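Local structure of hypothetical protein (Pyrococcus furiosus, 2FZF) at residues L58-E61 with E62-H65. The protein is of unknown function but has a rubrerythrin-like, ferritin-type helical fold and probably carries a metal site of the diiron kind. Residues are numbered along the deposited sequence; the frame is centred on the assembly and turned at random.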
ATOM      1  N   LEU A  58      -9.413  -1.292  -1.493  1.00 62.07           N
ATOM      2  CA  LEU A  58      -8.475  -1.970  -2.361  1.00 62.03           C
ATOM      3  C   LEU A  58      -9.176  -2.394  -3.652  1.00 62.67           C
ATOM      4  O   LEU A  58      -8.589  -2.339  -4.730  1.00 63.67           O
ATOM      5  CB  LEU A  58      -7.913  -3.174  -1.612  1.00 61.23           C
ATOM      6  CG  LEU A  58      -6.577  -3.781  -1.999  1.00 59.02           C
ATOM      7  CD1 LEU A  58      -6.176  -4.756  -0.917  1.00 58.68           C
ATOM      8  CD2 LEU A  58      -6.678  -4.467  -3.343  1.00 59.07           C
ATOM      9  N   ALA A  59     -10.433  -2.808  -3.546  1.00 63.96           N
ATOM     10  CA  ALA A  59     -11.193  -3.229  -4.725  1.00 65.80           C
ATOM     11  C   ALA A  59     -11.444  -2.060  -5.678  1.00 66.59           C
ATOM     12  O   ALA A  59     -11.372  -2.211  -6.901  1.00 64.24           O
ATOM     13  CB  ALA A  59     -12.522  -3.839  -4.299  1.00 66.25           C
ATOM     14  N   GLU A  60     -11.743  -0.899  -5.096  1.00 68.05           N
ATOM     15  CA  GLU A  60     -12.018   0.319  -5.851  1.00 69.58           C
ATOM     16  C   GLU A  60     -10.774   0.777  -6.582  1.00 69.43           C
ATOM     17  O   GLU A  60     -10.800   1.051  -7.783  1.00 68.15           O
ATOM     18  CB  GLU A  60     -12.511   1.421  -4.908  1.00 71.10           C
ATOM     19  CG  GLU A  60     -13.788   1.044  -4.168  1.00 75.34           C
ATOM     20  CD  GLU A  60     -14.422   2.202  -3.418  1.00 77.21           C
ATOM     21  OE1 GLU A  60     -14.758   3.221  -4.066  1.00 79.35           O
ATOM     22  OE2 GLU A  60     -14.594   2.087  -2.180  1.00 76.46           O
ATOM     23  N   GLU A  61      -9.682   0.859  -5.833  1.00 70.62           N
ATOM     24  CA  GLU A  61      -8.398   1.266  -6.381  1.00 70.96           C
ATOM     25  C   GLU A  61      -8.064   0.494  -7.656  1.00 69.08           C
ATOM     26  O   GLU A  61      -7.653   1.087  -8.649  1.00 71.03           O
ATOM     27  CB  GLU A  61      -7.305   1.037  -5.339  1.00 73.47           C
ATOM     28  CG  GLU A  61      -7.063   2.215  -4.423  1.00 77.03           C
ATOM     29  CD  GLU A  61      -6.306   3.321  -5.125  1.00 80.40           C
ATOM     30  OE1 GLU A  61      -5.866   4.277  -4.439  1.00 81.09           O
ATOM     31  OE2 GLU A  61      -6.149   3.233  -6.368  1.00 82.42           O
ATOM     32  N   GLU A  62      -8.249  -0.821  -7.634  1.00 65.75           N
ATOM     33  CA  GLU A  62      -7.934  -1.639  -8.791  1.00 62.85           C
ATOM     34  C   GLU A  62      -9.016  -1.714  -9.848  1.00 60.87           C
ATOM     35  O   GLU A  62      -8.900  -2.506 -10.783  1.00 61.05           O
ATOM     36  CB  GLU A  62      -7.562  -3.066  -8.351  1.00 64.72           C
ATOM     37  CG  GLU A  62      -6.234  -3.153  -7.583  1.00 65.08           C
ATOM     38  CD  GLU A  62      -5.743  -4.578  -7.372  1.00 64.32           C
ATOM     39  OE1 GLU A  62      -5.618  -5.337  -8.368  1.00 61.16           O
ATOM     40  OE2 GLU A  62      -5.472  -4.927  -6.201  1.00 63.88           O
ATOM     41  N   LYS A  63     -10.070  -0.914  -9.713  1.00 58.76           N
ATOM     42  CA  LYS A  63     -11.154  -0.942 -10.705  1.00 56.39           C
ATOM     43  C   LYS A  63     -10.714  -0.275 -11.994  1.00 54.52           C
ATOM     44  O   LYS A  63     -11.087  -0.699 -13.087  1.00 54.41           O
ATOM     45  CB  LYS A  63     -12.406  -0.230 -10.173  1.00 57.87           C
ATOM     46  CG  LYS A  63     -13.190  -1.025  -9.140  1.00 59.66           C
ATOM     47  CD  LYS A  63     -14.230  -0.163  -8.416  1.00 60.28           C
ATOM     48  CE  LYS A  63     -14.828  -0.910  -7.211  1.00 59.78           C
ATOM     49  NZ  LYS A  63     -15.493  -0.014  -6.220  1.00 57.99           N
ATOM     50  N   LYS A  64      -9.908   0.771 -11.854  1.00 52.08           N
ATOM     51  CA  LYS A  64      -9.420   1.509 -13.000  1.00 49.71           C
ATOM     52  C   LYS A  64      -8.297   0.801 -13.750  1.00 47.12           C
ATOM     53  O   LYS A  64      -7.933   1.226 -14.843  1.00 48.60           O
ATOM     54  CB  LYS A  64      -8.936   2.885 -12.553  1.00 52.50           C
ATOM     55  CG  LYS A  64      -7.719   2.825 -11.654  1.00 54.96           C
ATOM     56  CD  LYS A  64      -7.188   4.201 -11.321  1.00 57.35           C
ATOM     57  CE  LYS A  64      -5.714   4.112 -10.948  1.00 60.83           C
ATOM     58  NZ  LYS A  64      -5.437   3.107  -9.864  1.00 63.54           N
ATOM     59  N   HIS A  65      -7.745  -0.264 -13.175  1.00 43.56           N
ATOM     60  CA  HIS A  65      -6.648  -0.993 -13.818  1.00 42.75           C
ATOM     61  C   HIS A  65      -7.063  -1.600 -15.160  1.00 42.48           C
ATOM     62  O   HIS A  65      -6.325  -1.538 -16.145  1.00 41.35           O
ATOM     63  CB  HIS A  65      -6.135  -2.119 -12.916  1.00 42.93           C
ATOM     64  CG  HIS A  65      -5.347  -1.656 -11.726  1.00 46.51           C
ATOM     65  ND1 HIS A  65      -5.140  -0.323 -11.434  1.00 48.08           N
ATOM     66  CD2 HIS A  65      -4.719  -2.355 -10.752  1.00 44.44           C
ATOM     67  CE1 HIS A  65      -4.421  -0.225 -10.329  1.00 47.65           C
ATOM     68  NE2 HIS A  65      -4.153  -1.443  -9.896  1.00 46.33           N
TER
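Leu58 and Glu62 run side by side one helical turn apart, the leucine's CD2 methyl beside OE2 of the glutamate. Leu58 O also accepts the backbone N of Glu62 at 3.3 Å, the last regular i-to-i+4 bond before helix 51-61 breaks. Ala59 O, next along, does not continue the pattern: its angle to Lys63 N is poor, and the lysine's CG passes near it. Lys63 N turns to Glu60 O at 2.8 Å, an i-to-i+3 bond. With CG anti to its carbonyl carbon (chi1 -75°) and the chain extended beyond, Lys63 lays its methylenes back along Glu60, CD 3.4 Å from Glu60 CA, and ends in a long salt bridge, OE1 of Glu60 to NZ at 4.0 Å, with NZ less surely placed. Cutting Lys63 back to alanine is likely to uncover the Glu60 backbone beneath the methylenes and to cost its carboxylate this uncertain mate. At Glu61, Lys64 curls back, bent at chi4 (-53°), so that NZ donates to Glu61 O at 3.2 Å and forms a salt bridge with Glu61 OE2 at 3.6 Å. One ammonium thus holds both backbone and side chain across the break, beside Lys54 and Tyr167 of the second subunit. Inward, Glu62's carboxylate lies close to those of Glu32, Glu117 and Glu147, like charges gathered together, and its side chain touches His150; His65 touches Glu32. Glu62 and His65 have the ExxH spacing of ferritin-like diiron proteins, so these clustered carboxylates are consistent with a metal site inside the helical bundle, next to the break.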